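Possible TctC subunit of the Tripartite Tricarboxylate Transport(TTT) Family (Rhodopseudomonas palustris, PDB 6HKE) binds malate as the probable periplasmic substrate-binding subunit of a tripartite tricarboxylate transporter, consistent with a part in high-affinity C4-dicarboxylate uptake. Local coordinates at residues A[79-84]-A[148-153]; A[86-91]-A[296-301]; A[18-23]-A[47-52]. The protein carries 2 engineered substitutions. One frame throughout, in Å; residues are numbered along the deposited sequence.

How the contacts relate
Contact 1 lies near the centre of the chain, and all its touching residues are buried. It brings two helix starts together at the malate pocket. No hydrogen bond joins its segments, only CH-pi and apolar touches beside close backbone approaches. Contact 2 sits further out and is partly buried. It shares helix 82-90 with contact 1: probable backbone hydrogen bonds run from Leu81 O and Gly82 O to Ala86 N and Ala87 N, and Ala153 touches Trp301. Its chemistry is mostly apolar. Contact 3 is nearer the surface, about 20 Å from contact 1 between centres. A backbone ladder and a Thr19-Glu50 side-chain hydrogen bond hold it, and its strand 18-22 neighbours strand 75-80.

Contact 1. Residues A[79-84]-A[148-153]; sequences GHLGTH and GSVSYA. With LMR ((2S)-2-hydroxybutanedioic acid), chain E; MLT (D-malate), chain D.
His80 and Val150 meet at the malate pocket of this periplasmic binding protein, where strand 75-80 gives way to helix 82-90 and helix 150-162 begins. The His80 ring can be followed outward from CB. CB carries CG between the backbone N and the carbonyl carbon (chi1 62°), and this turns the ring toward Val150. CG and ND1 both lie near Val150 CG2. That methyl sits over the centre of the ring face, 3.5 Å from its centroid, in a CH-pi contact. ND1 accepts a capping bond from Gly82 N, which lies well out of the ring plane. CE1 meets Gly148 O at the ring edge. His80 CD2 faces the hydroxyl O3 of D-malate at 3.4 Å. At the tip, NE2 donates to O1A of (2S)-malate, modelled in the same place, at 2.8 Å.

With ND1 capping and NE2 on the ligand, both ring nitrogens have partners, which limits rotation of the ring. His80 and Thr83 also form a capping box, in which His80 N donates to Thr83 OG1 at 3.0 Å.

The start of helix 150-162 grips the same carboxylate. Val150 N donates to O1A of (2S)-malate at 3.0 Å. O1B of this ligand accepts from Ser151 N at 2.7 Å. This helix N-terminus would probably favour the negative charge. Ser149 is the N-cap, and its OG accepts from Tyr152 N. Ser149 OG is also bonded to Gly146 O. Thr30, Thr174 and, for (2S)-malate, Gln192 complete the polar grip on the ligand.

Gly82 packs closely on Gly148, and a CB on Gly82 would clash with Gly148 O. At the neighbouring residue, Leu81 CD2 lies 4.2 Å from Val150 CG2 and the same distance from Ala153 CB.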
ATOM      1  N   GLY A  79       3.935  -7.260   1.888  1.00 20.06           N
ATOM      2  CA  GLY A  79       4.611  -6.209   1.127  1.00 20.34           C
ATOM      3  C   GLY A  79       3.638  -5.541   0.179  1.00 21.60           C
ATOM      4  O   GLY A  79       2.538  -6.071  -0.047  1.00 24.54           O
ATOM      5  N   HIS A  80       4.024  -4.414  -0.384  1.00 20.31           N
ATOM      6  CA  HIS A  80       3.160  -3.693  -1.339  1.00 21.16           C
ATOM      7  C   HIS A  80       4.039  -2.942  -2.337  1.00 21.27           C
ATOM      8  O   HIS A  80       5.280  -3.115  -2.288  1.00 20.77           O
ATOM      9  CB  HIS A  80       2.145  -2.848  -0.569  1.00 19.89           C
ATOM     10  CG  HIS A  80       2.717  -1.778   0.292  1.00 18.58           C
ATOM     11  ND1 HIS A  80       3.943  -1.216   0.054  1.00 18.29           N
ATOM     12  CD2 HIS A  80       2.168  -1.103   1.322  1.00 18.83           C
ATOM     13  CE1 HIS A  80       4.156  -0.247   0.929  1.00 20.72           C
ATOM     14  NE2 HIS A  80       3.068  -0.159   1.733  1.00 20.28           N
ATOM     15  N   LEU A  81       3.395  -2.149  -3.183  1.00 22.50           N
ATOM     16  CA  LEU A  81       4.038  -1.379  -4.268  1.00 24.94           C
ATOM     17  C   LEU A  81       5.256  -0.616  -3.734  1.00 24.03           C
ATOM     18  O   LEU A  81       6.187  -0.433  -4.525  1.00 25.28           O
ATOM     19  CB  LEU A  81       2.991  -0.445  -4.886  1.00 26.41           C
ATOM     20  CG  LEU A  81       3.530   0.674  -5.778  1.00 26.13           C
ATOM     21  CD1 LEU A  81       2.511   1.036  -6.847  1.00 27.92           C
ATOM     22  CD2 LEU A  81       3.860   1.903  -4.943  1.00 26.39           C
ATOM     23  N   GLY A  82       5.246  -0.174  -2.469  1.00 23.61           N
ATOM     24  CA  GLY A  82       6.383   0.529  -1.841  1.00 22.32           C
ATOM     25  C   GLY A  82       7.490  -0.426  -1.408  1.00 22.43           C
ATOM     26  O   GLY A  82       8.601  -0.356  -1.942  1.00 22.31           O
ATOM     27  N   THR A  83       7.218  -1.314  -0.458  1.00 23.27           N
ATOM     28  CA  THR A  83       8.274  -2.080   0.246  1.00 22.59           C
ATOM     29  C   THR A  83       8.938  -3.037  -0.737  1.00 23.18           C
ATOM     30  O   THR A  83      10.126  -3.336  -0.536  1.00 22.83           O
ATOM     31  CB  THR A  83       7.686  -2.837   1.431  1.00 23.69           C
ATOM     32  OG1 THR A  83       6.702  -3.726   0.901  1.00 23.47           O
ATOM     33  CG2 THR A  83       7.080  -1.898   2.444  1.00 23.75           C
ATOM     34  N   HIS A  84       8.188  -3.491  -1.753  1.00 22.34           N
ATOM     35  CA  HIS A  84       8.613  -4.563  -2.681  1.00 22.09           C
ATOM     36  C   HIS A  84       8.571  -4.072  -4.123  1.00 23.12           C
ATOM     37  O   HIS A  84       8.409  -4.925  -5.019  1.00 22.36           O
ATOM     38  CB  HIS A  84       7.753  -5.806  -2.466  1.00 22.36           C
ATOM     39  CG  HIS A  84       8.136  -6.541  -1.233  1.00 22.56           C
ATOM     40  ND1 HIS A  84       7.867  -6.052   0.018  1.00 22.66           N
ATOM     41  CD2 HIS A  84       8.811  -7.700  -1.067  1.00 23.52           C
ATOM     42  CE1 HIS A  84       8.355  -6.891   0.915  1.00 24.59           C
ATOM     43  NE2 HIS A  84       8.943  -7.923   0.270  1.00 22.43           N
ATOM     44  N   GLY A 148       9.918   3.593   1.925  1.00 25.02           N
ATOM     45  CA  GLY A 148       9.427   2.280   1.464  1.00 23.68           C
ATOM     46  C   GLY A 148       7.908   2.240   1.368  1.00 23.27           C
ATOM     47  O   GLY A 148       7.359   1.166   1.073  1.00 22.30           O
ATOM     48  N   SER A 149       7.252   3.374   1.586  1.00 23.10           N
ATOM     49  CA  SER A 149       5.770   3.502   1.637  1.00 23.97           C
ATOM     50  C   SER A 149       5.203   3.862   0.255  1.00 23.64           C
ATOM     51  O   SER A 149       5.911   4.468  -0.573  1.00 25.26           O
ATOM     52  CB  SER A 149       5.332   4.470   2.732  1.00 21.74           C
ATOM     53  OG  SER A 149       5.471   5.838   2.360  1.00 22.13           O
ATOM     54  N   VAL A 150       3.960   3.445   0.028  1.00 23.34           N
ATOM     55  CA  VAL A 150       3.099   3.845  -1.114  1.00 23.09           C
ATOM     56  C   VAL A 150       2.886   5.356  -1.034  1.00 23.80           C
ATOM     57  O   VAL A 150       2.935   6.006  -2.090  1.00 24.04           O
ATOM     58  CB  VAL A 150       1.747   3.111  -1.069  1.00 22.86           C
ATOM     59  CG1 VAL A 150       0.793   3.687  -2.094  1.00 23.59           C
ATOM     60  CG2 VAL A 150       1.901   1.613  -1.265  1.00 22.90           C
ATOM     61  N   SER A 151       2.586   5.859   0.166  1.00 21.83           N
ATOM     62  CA  SER A 151       2.279   7.285   0.415  1.00 24.33           C
ATOM     63  C   SER A 151       3.462   8.117  -0.081  1.00 24.09           C
ATOM     64  O   SER A 151       3.205   9.114  -0.766  1.00 26.77           O
ATOM     65  CB  SER A 151       1.948   7.580   1.870  1.00 24.26           C
ATOM     66  OG  SER A 151       2.920   7.036   2.763  1.00 24.14           O
ATOM     67  N   TYR A 152       4.694   7.692   0.205  1.00 23.71           N
ATOM     68  CA  TYR A 152       5.931   8.419  -0.203  1.00 25.27           C
ATOM     69  C   TYR A 152       6.086   8.309  -1.719  1.00 22.96           C
ATOM     70  O   TYR A 152       6.202   9.328  -2.388  1.00 21.95           O
ATOM     71  CB  TYR A 152       7.193   7.905   0.505  1.00 25.23           C
ATOM     72  CG  TYR A 152       8.457   8.584   0.044  1.00 26.36           C
ATOM     73  CD1 TYR A 152       8.744   9.884   0.439  1.00 29.84           C
ATOM     74  CD2 TYR A 152       9.336   7.961  -0.829  1.00 27.20           C
ATOM     75  CE1 TYR A 152       9.888  10.535   0.003  1.00 29.20           C
ATOM     76  CE2 TYR A 152      10.487   8.591  -1.269  1.00 28.16           C
ATOM     77  CZ  TYR A 152      10.760   9.883  -0.849  1.00 32.06           C
ATOM     78  OH  TYR A 152      11.874  10.532  -1.277  1.00 33.81           O
ATOM     79  N   ALA A 153       6.073   7.088  -2.245  1.00 24.10           N
ATOM     80  CA  ALA A 153       6.262   6.828  -3.690  1.00 23.94           C
ATOM     81  C   ALA A 153       5.249   7.666  -4.475  1.00 23.58           C
ATOM     82  O   ALA A 153       5.677   8.395  -5.391  1.00 22.68           O
ATOM     83  CB  ALA A 153       6.142   5.354  -3.982  1.00 24.67           C
TER
HETATM   84  C1  LMR E 402       1.944   3.210   2.840  0.50 21.59           C
HETATM   85  O1A LMR E 402       2.897   2.444   2.626  0.50 22.44           O
HETATM   86  O1B LMR E 402       1.828   4.360   2.340  0.50 21.49           O
HETATM   87  C2  LMR E 402       0.824   2.702   3.763  0.50 21.68           C
HETATM   88  O2  LMR E 402       0.320   1.415   3.425  0.50 21.27           O
HETATM   89  C3  LMR E 402       1.253   2.639   5.232  0.50 22.34           C
HETATM   90  C4  LMR E 402       0.179   1.861   5.973  0.50 22.43           C
HETATM   91  O4A LMR E 402      -0.494   2.471   6.824  0.50 23.07           O
HETATM   92  O4B LMR E 402      -0.011   0.658   5.665  0.50 20.64           O
HETATM   93  C1  MLT D 401       2.084   2.926   2.910  0.50 25.58           C
HETATM   94  O1  MLT D 401       2.803   2.346   2.067  0.50 27.17           O
HETATM   95  O2  MLT D 401       1.867   4.156   2.820  0.50 27.40           O
HETATM   96  C2  MLT D 401       1.522   2.119   4.058  0.50 24.87           C
HETATM   97  O3  MLT D 401       0.844   0.892   3.715  0.50 24.46           O
HETATM   98  C3  MLT D 401       0.470   2.876   4.813  0.50 25.36           C
HETATM   99  C4  MLT D 401       0.089   1.931   5.922  0.50 25.30           C
HETATM  100  O4  MLT D 401      -0.255   0.749   5.648  0.50 23.34           O
HETATM  101  O5  MLT D 401       0.182   2.389   7.080  0.50 25.36           O

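Contact 2. Residues A[86-91]-A[296-301]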
ATOM      1  N   ALA A  86       8.778   0.256  -5.512  1.00 25.83           N
ATOM      2  CA  ALA A  86       9.334   1.625  -5.561  1.00 26.54           C
ATOM      3  C   ALA A  86      10.579   1.733  -4.671  1.00 26.40           C
ATOM      4  O   ALA A  86      11.446   2.520  -5.032  1.00 28.89           O
ATOM      5  CB  ALA A  86       8.285   2.637  -5.175  1.00 24.97           C
ATOM      6  N   ALA A  87      10.676   0.980  -3.573  1.00 26.16           N
ATOM      7  CA  ALA A  87      11.773   1.114  -2.580  1.00 28.11           C
ATOM      8  C   ALA A  87      13.144   0.925  -3.258  1.00 29.90           C
ATOM      9  O   ALA A  87      14.124   1.588  -2.846  1.00 26.95           O
ATOM     10  CB  ALA A  87      11.579   0.138  -1.451  1.00 27.94           C
ATOM     11  N   VAL A  88      13.224   0.047  -4.258  1.00 31.69           N
ATOM     12  CA  VAL A  88      14.493  -0.240  -5.000  1.00 33.76           C
ATOM     13  C   VAL A  88      15.001   1.075  -5.596  1.00 33.48           C
ATOM     14  O   VAL A  88      16.156   1.429  -5.320  1.00 33.91           O
ATOM     15  CB  VAL A  88      14.295  -1.325  -6.071  1.00 32.46           C
ATOM     16  CG1 VAL A  88      15.561  -1.534  -6.894  1.00 32.88           C
ATOM     17  CG2 VAL A  88      13.831  -2.633  -5.442  1.00 32.96           C
ATOM     18  N   ALA A  89      14.126   1.812  -6.283  1.00 34.20           N
ATOM     19  CA  ALA A  89      14.438   3.084  -6.974  1.00 35.45           C
ATOM     20  C   ALA A  89      14.586   4.254  -5.989  1.00 38.83           C
ATOM     21  O   ALA A  89      15.399   5.140  -6.296  1.00 43.18           O
ATOM     22  CB  ALA A  89      13.381   3.377  -8.009  1.00 36.86           C
ATOM     23  N   LEU A  90      13.811   4.299  -4.891  1.00 38.12           N
ATOM     24  CA  LEU A  90      13.640   5.522  -4.058  1.00 40.14           C
ATOM     25  C   LEU A  90      14.429   5.449  -2.745  1.00 46.39           C
ATOM     26  O   LEU A  90      14.604   6.520  -2.132  1.00 49.98           O
ATOM     27  CB  LEU A  90      12.159   5.722  -3.716  1.00 40.41           C
ATOM     28  CG  LEU A  90      11.177   5.738  -4.881  1.00 39.24           C
ATOM     29  CD1 LEU A  90       9.788   6.097  -4.382  1.00 39.62           C
ATOM     30  CD2 LEU A  90      11.618   6.697  -5.973  1.00 40.34           C
ATOM     31  N   PHE A  91      14.774   4.247  -2.271  1.00 50.02           N
ATOM     32  CA  PHE A  91      15.377   4.003  -0.933  1.00 55.18           C
ATOM     33  C   PHE A  91      16.872   3.766  -1.108  1.00 53.63           C
ATOM     34  O   PHE A  91      17.295   2.783  -1.713  1.00 47.38           O
ATOM     35  CB  PHE A  91      14.699   2.833  -0.210  1.00 58.01           C
ATOM     36  CG  PHE A  91      14.793   2.871   1.296  1.00 62.20           C
ATOM     37  CD1 PHE A  91      15.989   2.590   1.947  1.00 68.45           C
ATOM     38  CD2 PHE A  91      13.679   3.164   2.072  1.00 65.25           C
ATOM     39  CE1 PHE A  91      16.075   2.618   3.333  1.00 65.77           C
ATOM     40  CE2 PHE A  91      13.766   3.194   3.457  1.00 63.65           C
ATOM     41  CZ  PHE A  91      14.962   2.924   4.085  1.00 63.58           C
ATOM     42  N   GLU A 296       7.653  -5.705 -12.518  1.00 26.73           N
ATOM     43  CA  GLU A 296       7.086  -4.525 -13.227  1.00 28.13           C
ATOM     44  C   GLU A 296       7.161  -3.285 -12.333  1.00 27.55           C
ATOM     45  O   GLU A 296       7.551  -2.230 -12.838  1.00 25.46           O
ATOM     46  CB  GLU A 296       5.647  -4.799 -13.656  1.00 30.01           C
ATOM     47  CG  GLU A 296       5.562  -5.719 -14.854  1.00 32.81           C
ATOM     48  CD  GLU A 296       4.185  -6.303 -15.116  1.00 37.04           C
ATOM     49  OE1 GLU A 296       3.330  -6.248 -14.203  1.00 40.82           O
ATOM     50  OE2 GLU A 296       3.969  -6.826 -16.237  1.00 39.07           O
ATOM     51  N   GLU A 297       6.813  -3.411 -11.049  1.00 28.42           N
ATOM     52  CA  GLU A 297       6.873  -2.271 -10.096  1.00 28.54           C
ATOM     53  C   GLU A 297       8.324  -1.800  -9.962  1.00 27.26           C
ATOM     54  O   GLU A 297       8.541  -0.589 -10.038  1.00 25.19           O
ATOM     55  CB  GLU A 297       6.286  -2.609  -8.723  1.00 27.71           C
ATOM     56  CG  GLU A 297       5.554  -1.430  -8.096  1.00 27.23           C
ATOM     57  CD  GLU A 297       4.499  -0.781  -8.988  1.00 28.45           C
ATOM     58  OE1 GLU A 297       4.680   0.402  -9.342  1.00 29.58           O
ATOM     59  OE2 GLU A 297       3.492  -1.443  -9.328  1.00 25.40           O
ATOM     60  N   ILE A 298       9.282  -2.708  -9.802  1.00 27.56           N
ATOM     61  CA  ILE A 298      10.720  -2.321  -9.654  1.00 29.86           C
ATOM     62  C   ILE A 298      11.121  -1.451 -10.855  1.00 30.63           C
ATOM     63  O   ILE A 298      11.705  -0.379 -10.609  1.00 33.73           O
ATOM     64  CB  ILE A 298      11.640  -3.549  -9.476  1.00 29.24           C
ATOM     65  CG1 ILE A 298      11.443  -4.197  -8.104  1.00 28.57           C
ATOM     66  CG2 ILE A 298      13.102  -3.183  -9.719  1.00 29.77           C
ATOM     67  CD1 ILE A 298      12.255  -5.460  -7.862  1.00 27.85           C
ATOM     68  N   SER A 299      10.807  -1.881 -12.086  1.00 31.50           N
ATOM     69  CA  SER A 299      11.222  -1.223 -13.359  1.00 33.72           C
ATOM     70  C   SER A 299      10.497   0.111 -13.512  1.00 36.92           C
ATOM     71  O   SER A 299      11.150   1.090 -13.956  1.00 36.74           O
ATOM     72  CB  SER A 299      10.954  -2.066 -14.589  1.00 33.84           C
ATOM     73  OG  SER A 299      11.061  -3.445 -14.315  1.00 35.26           O
ATOM     74  N   ARG A 300       9.193   0.117 -13.213  1.00 35.87           N
ATOM     75  CA  ARG A 300       8.308   1.306 -13.319  1.00 37.27           C
ATOM     76  C   ARG A 300       8.957   2.455 -12.527  1.00 34.85           C
ATOM     77  O   ARG A 300       9.146   3.529 -13.106  1.00 33.59           O
ATOM     78  CB  ARG A 300       6.888   0.914 -12.881  1.00 39.69           C
ATOM     79  CG  ARG A 300       5.841   2.005 -13.027  1.00 40.49           C
ATOM     80  CD  ARG A 300       5.923   3.003 -11.887  1.00 44.88           C
ATOM     81  NE  ARG A 300       5.042   4.167 -12.014  1.00 48.60           N
ATOM     82  CZ  ARG A 300       3.788   4.239 -11.572  1.00 46.98           C
ATOM     83  NH1 ARG A 300       3.111   5.360 -11.742  1.00 49.83           N
ATOM     84  NH2 ARG A 300       3.216   3.206 -10.971  1.00 45.96           N
ATOM     85  N   TRP A 301       9.359   2.221 -11.274  1.00 33.19           N
ATOM     86  CA  TRP A 301       9.923   3.275 -10.384  1.00 34.53           C
ATOM     87  C   TRP A 301      11.382   3.585 -10.723  1.00 37.99           C
ATOM     88  O   TRP A 301      11.820   4.683 -10.346  1.00 43.19           O
ATOM     89  CB  TRP A 301       9.744   2.903  -8.910  1.00 31.57           C
ATOM     90  CG  TRP A 301       8.296   2.940  -8.546  1.00 27.98           C
ATOM     91  CD1 TRP A 301       7.443   1.882  -8.508  1.00 26.57           C
ATOM     92  CD2 TRP A 301       7.493   4.110  -8.327  1.00 25.63           C
ATOM     93  NE1 TRP A 301       6.182   2.301  -8.198  1.00 25.89           N
ATOM     94  CE2 TRP A 301       6.176   3.665  -8.098  1.00 26.01           C
ATOM     95  CE3 TRP A 301       7.760   5.479  -8.261  1.00 24.60           C
ATOM     96  CZ2 TRP A 301       5.132   4.538  -7.807  1.00 24.12           C
ATOM     97  CZ3 TRP A 301       6.725   6.339  -7.985  1.00 24.54           C
ATOM     98  CH2 TRP A 301       5.435   5.874  -7.743  1.00 24.62           C
TER
HETATM   99  O   HOH W   1      11.916   0.317  -8.110  1.00 34.38           O
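Ala86 opens a helix-helix packing contact against Trp301, where helix 82-90 lies along helix 287-305. The two short axes approach to 7.6 Å and run in the same general sense, crossing at -30°. Ala86 CB sits over one face of the indole, 3.4 Å from the centroid of the five-membered ring, in a CH-pi contact. The opposite face carries Arg300 CD, so the ring is held between a methyl and an aliphatic chain. Trp301 NE1 gives a weak bond to Glu297 OE1, while Glu297 OE2 accepts from Trp238 NE1.

Val88 follows, with CG2 placed beside the backbone N and 3.9 Å from Ile298 CG1. Its CG1 lies near Ile298 CG2, so both branches of the valine touch the isoleucine.

Ala89 comes next, and its CB points toward the other helix. It lies 3.8 Å from Trp301 CB. Ala89 CB is also 3.1 Å from Trp301 O, so the packing is close here. Helix 82-90 bends at this point. Its regular bonding is interrupted at Val88 and Ala89, where Ala89 N keeps a weak bond to Ala86 O.

Leu90 reaches Trp301 CE3 with CD1, and like Ala86 it also touches Ala153 of helix 150-162.

One water bridges the two backbones. It donates to Ile298 O at 2.6 Å and accepts a weak bond from Ala89 N at 3.2 Å.

Contact 3. Residues A[18-23]-A[47-52]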
ATOM      1  N   VAL A  18       1.117 -19.083  12.851  1.00 31.69           N
ATOM      2  CA  VAL A  18       1.862 -18.401  11.759  1.00 29.90           C
ATOM      3  C   VAL A  18       1.923 -16.911  12.104  1.00 28.80           C
ATOM      4  O   VAL A  18       0.880 -16.355  12.488  1.00 29.92           O
ATOM      5  CB  VAL A  18       1.217 -18.649  10.389  1.00 30.48           C
ATOM      6  CG1 VAL A  18       1.919 -17.855   9.296  1.00 30.65           C
ATOM      7  CG2 VAL A  18       1.174 -20.132  10.055  1.00 29.42           C
ATOM      8  N   THR A  19       3.112 -16.310  12.019  1.00 26.20           N
ATOM      9  CA  THR A  19       3.322 -14.852  12.168  1.00 24.67           C
ATOM     10  C   THR A  19       3.301 -14.210  10.774  1.00 24.69           C
ATOM     11  O   THR A  19       4.062 -14.635   9.884  1.00 23.11           O
ATOM     12  CB  THR A  19       4.588 -14.565  12.978  1.00 25.50           C
ATOM     13  OG1 THR A  19       4.342 -15.074  14.292  1.00 25.92           O
ATOM     14  CG2 THR A  19       4.921 -13.090  13.054  1.00 26.60           C
ATOM     15  N   VAL A  20       2.390 -13.257  10.582  1.00 23.66           N
ATOM     16  CA  VAL A  20       2.322 -12.388   9.382  1.00 21.30           C
ATOM     17  C   VAL A  20       2.695 -11.002   9.884  1.00 21.45           C
ATOM     18  O   VAL A  20       1.979 -10.444  10.739  1.00 19.14           O
ATOM     19  CB  VAL A  20       0.943 -12.411   8.703  1.00 20.47           C
ATOM     20  CG1 VAL A  20       0.860 -11.368   7.596  1.00 20.25           C
ATOM     21  CG2 VAL A  20       0.601 -13.806   8.180  1.00 21.76           C
ATOM     22  N   VAL A  21       3.834 -10.535   9.412  1.00 22.41           N
ATOM     23  CA  VAL A  21       4.435  -9.247   9.806  1.00 22.36           C
ATOM     24  C   VAL A  21       3.911  -8.191   8.840  1.00 22.20           C
ATOM     25  O   VAL A  21       3.939  -8.440   7.625  1.00 20.49           O
ATOM     26  CB  VAL A  21       5.967  -9.364   9.800  1.00 22.11           C
ATOM     27  CG1 VAL A  21       6.605  -8.051  10.212  1.00 24.73           C
ATOM     28  CG2 VAL A  21       6.424 -10.475  10.724  1.00 24.31           C
ATOM     29  N   VAL A  22       3.460  -7.069   9.399  1.00 23.40           N
ATOM     30  CA  VAL A  22       2.995  -5.848   8.693  1.00 23.92           C
ATOM     31  C   VAL A  22       3.968  -4.717   9.025  1.00 24.11           C
ATOM     32  O   VAL A  22       4.253  -4.481  10.203  1.00 22.70           O
ATOM     33  CB  VAL A  22       1.543  -5.508   9.093  1.00 25.53           C
ATOM     34  CG1 VAL A  22       1.154  -4.115   8.652  1.00 23.29           C
ATOM     35  CG2 VAL A  22       0.547  -6.533   8.539  1.00 26.82           C
ATOM     36  N   PRO A  23       4.543  -4.027   8.006  1.00 24.07           N
ATOM     37  CA  PRO A  23       5.557  -2.989   8.232  1.00 24.38           C
ATOM     38  C   PRO A  23       5.039  -1.677   8.849  1.00 23.94           C
ATOM     39  O   PRO A  23       5.853  -0.816   9.192  1.00 22.43           O
ATOM     40  CB  PRO A  23       6.089  -2.630   6.834  1.00 23.56           C
ATOM     41  CG  PRO A  23       5.557  -3.696   5.908  1.00 23.70           C
ATOM     42  CD  PRO A  23       4.332  -4.286   6.574  1.00 22.99           C
ATOM     43  N   GLN A  47      -4.305 -23.652  11.868  1.00 25.14           N
ATOM     44  CA  GLN A  47      -3.577 -22.965  12.963  1.00 26.76           C
ATOM     45  C   GLN A  47      -3.948 -21.486  12.929  1.00 23.81           C
ATOM     46  O   GLN A  47      -4.213 -20.921  11.875  1.00 23.89           O
ATOM     47  CB  GLN A  47      -2.062 -23.186  12.833  1.00 28.14           C
ATOM     48  CG  GLN A  47      -1.606 -24.601  13.175  1.00 30.18           C
ATOM     49  CD  GLN A  47      -1.642 -24.940  14.649  1.00 32.18           C
ATOM     50  OE1 GLN A  47      -1.645 -24.072  15.520  1.00 34.64           O
ATOM     51  NE2 GLN A  47      -1.660 -26.228  14.944  1.00 33.48           N
ATOM     52  N   PRO A  48      -3.957 -20.790  14.081  1.00 24.69           N
ATOM     53  CA  PRO A  48      -4.234 -19.361  14.080  1.00 25.30           C
ATOM     54  C   PRO A  48      -3.091 -18.569  13.417  1.00 26.55           C
ATOM     55  O   PRO A  48      -1.964 -19.070  13.292  1.00 27.40           O
ATOM     56  CB  PRO A  48      -4.422 -19.054  15.564  1.00 25.31           C
ATOM     57  CG  PRO A  48      -3.557 -20.056  16.256  1.00 25.05           C
ATOM     58  CD  PRO A  48      -3.647 -21.312  15.417  1.00 24.90           C
ATOM     59  N   ILE A  49      -3.410 -17.364  12.955  1.00 25.47           N
ATOM     60  CA  ILE A  49      -2.414 -16.448  12.347  1.00 26.35           C
ATOM     61  C   ILE A  49      -2.302 -15.227  13.248  1.00 27.39           C
ATOM     62  O   ILE A  49      -3.335 -14.660  13.619  1.00 28.44           O
ATOM     63  CB  ILE A  49      -2.768 -16.104  10.894  1.00 27.38           C
ATOM     64  CG1 ILE A  49      -2.683 -17.354  10.015  1.00 29.83           C
ATOM     65  CG2 ILE A  49      -1.854 -15.010  10.393  1.00 29.41           C
ATOM     66  CD1 ILE A  49      -3.292 -17.208   8.647  1.00 30.16           C
ATOM     67  N   GLU A  50      -1.076 -14.905  13.638  1.00 28.87           N
ATOM     68  CA  GLU A  50      -0.732 -13.764  14.518  1.00 32.95           C
ATOM     69  C   GLU A  50      -0.249 -12.628  13.613  1.00 30.45           C
ATOM     70  O   GLU A  50       0.586 -12.893  12.746  1.00 28.86           O
ATOM     71  CB  GLU A  50       0.332 -14.258  15.500  1.00 38.53           C
ATOM     72  CG  GLU A  50       0.840 -13.242  16.496  1.00 43.49           C
ATOM     73  CD  GLU A  50       2.164 -13.690  17.099  1.00 51.07           C
ATOM     74  OE1 GLU A  50       2.195 -13.983  18.317  1.00 57.59           O
ATOM     75  OE2 GLU A  50       3.159 -13.767  16.338  1.00 52.83           O
ATOM     76  N   ILE A  51      -0.777 -11.419  13.782  1.00 30.45           N
ATOM     77  CA  ILE A  51      -0.316 -10.218  13.027  1.00 29.61           C
ATOM     78  C   ILE A  51       0.670  -9.470  13.922  1.00 28.97           C
ATOM     79  O   ILE A  51       0.300  -9.171  15.038  1.00 26.71           O
ATOM     80  CB  ILE A  51      -1.491  -9.328  12.598  1.00 28.48           C
ATOM     81  CG1 ILE A  51      -2.380 -10.029  11.567  1.00 29.93           C
ATOM     82  CG2 ILE A  51      -0.977  -7.986  12.089  1.00 27.61           C
ATOM     83  CD1 ILE A  51      -1.890  -9.918  10.121  1.00 29.35           C
ATOM     84  N   GLU A  52       1.891  -9.238  13.447  1.00 29.35           N
ATOM     85  CA  GLU A  52       2.934  -8.459  14.158  1.00 29.45           C
ATOM     86  C   GLU A  52       3.178  -7.186  13.337  1.00 30.50           C
ATOM     87  O   GLU A  52       3.507  -7.304  12.111  1.00 29.63           O
ATOM     88  CB  GLU A  52       4.188  -9.318  14.326  1.00 30.95           C
ATOM     89  CG  GLU A  52       5.121  -8.815  15.408  1.00 33.76           C
ATOM     90  CD  GLU A  52       6.515  -9.414  15.360  1.00 35.26           C
ATOM     91  OE1 GLU A  52       7.470  -8.711  15.742  1.00 38.59           O
ATOM     92  OE2 GLU A  52       6.646 -10.581  14.939  1.00 39.80           O
TER
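Thr19 and Glu50 are set side by side by their torsions. Thr19 turns OG1 beside its backbone N, with chi1 -65°. Glu50 holds CG opposite its own N, with chi1 180°, and extends from there. Both side chains point the same way, and Thr19 OG1 donates to Glu50 OE2 at 2.7 Å. The hydroxyl meets the anti side of the carboxylate, 31° out of its plane. The other branch, Thr19 CG2, lies 3.6 Å from Glu52 OE2. Thr19 therefore meets two glutamates, one with its hydroxyl and the other with its methyl. Putting a valine here would probably leave Glu50 OE2 without this donor and its carboxylate freer to turn.

Beneath these side chains the two strands are paired in parallel register, Val18 with Ile49 through Val21 with Glu52. Val18 N donates to Pro48 O, and Glu50 N returns a bond to Val18 O at 2.7 Å. Val20 N then donates to Glu50 O, and Glu52 N to Val20 O. Val22 N donates to Glu52 O at 2.7 Å, and the pairing runs on to Met54. Val18, Val20, Glu50 and Glu52 each both give and accept.

The face with Val18, Val20, Ile49 and Ile51 is apolar. Val20 CG2 lies 3.5 Å from Ile49 CG2, and Val20 CG1 lies 4.0 Å from Ile51 CD1. Further along, Val22 CG2 touches Ile51 CG2. Helix 29-45 packs on this side, with Met41 against Ile49 and Thr38 against Ile51. On its other edge, strand 18-22 bonds to strand 75-80. Strand 18-22, helix 29-45 and strand 49-53 make a beta-alpha-beta unit, the repeating element of the alpha/beta domains of periplasmic binding proteins.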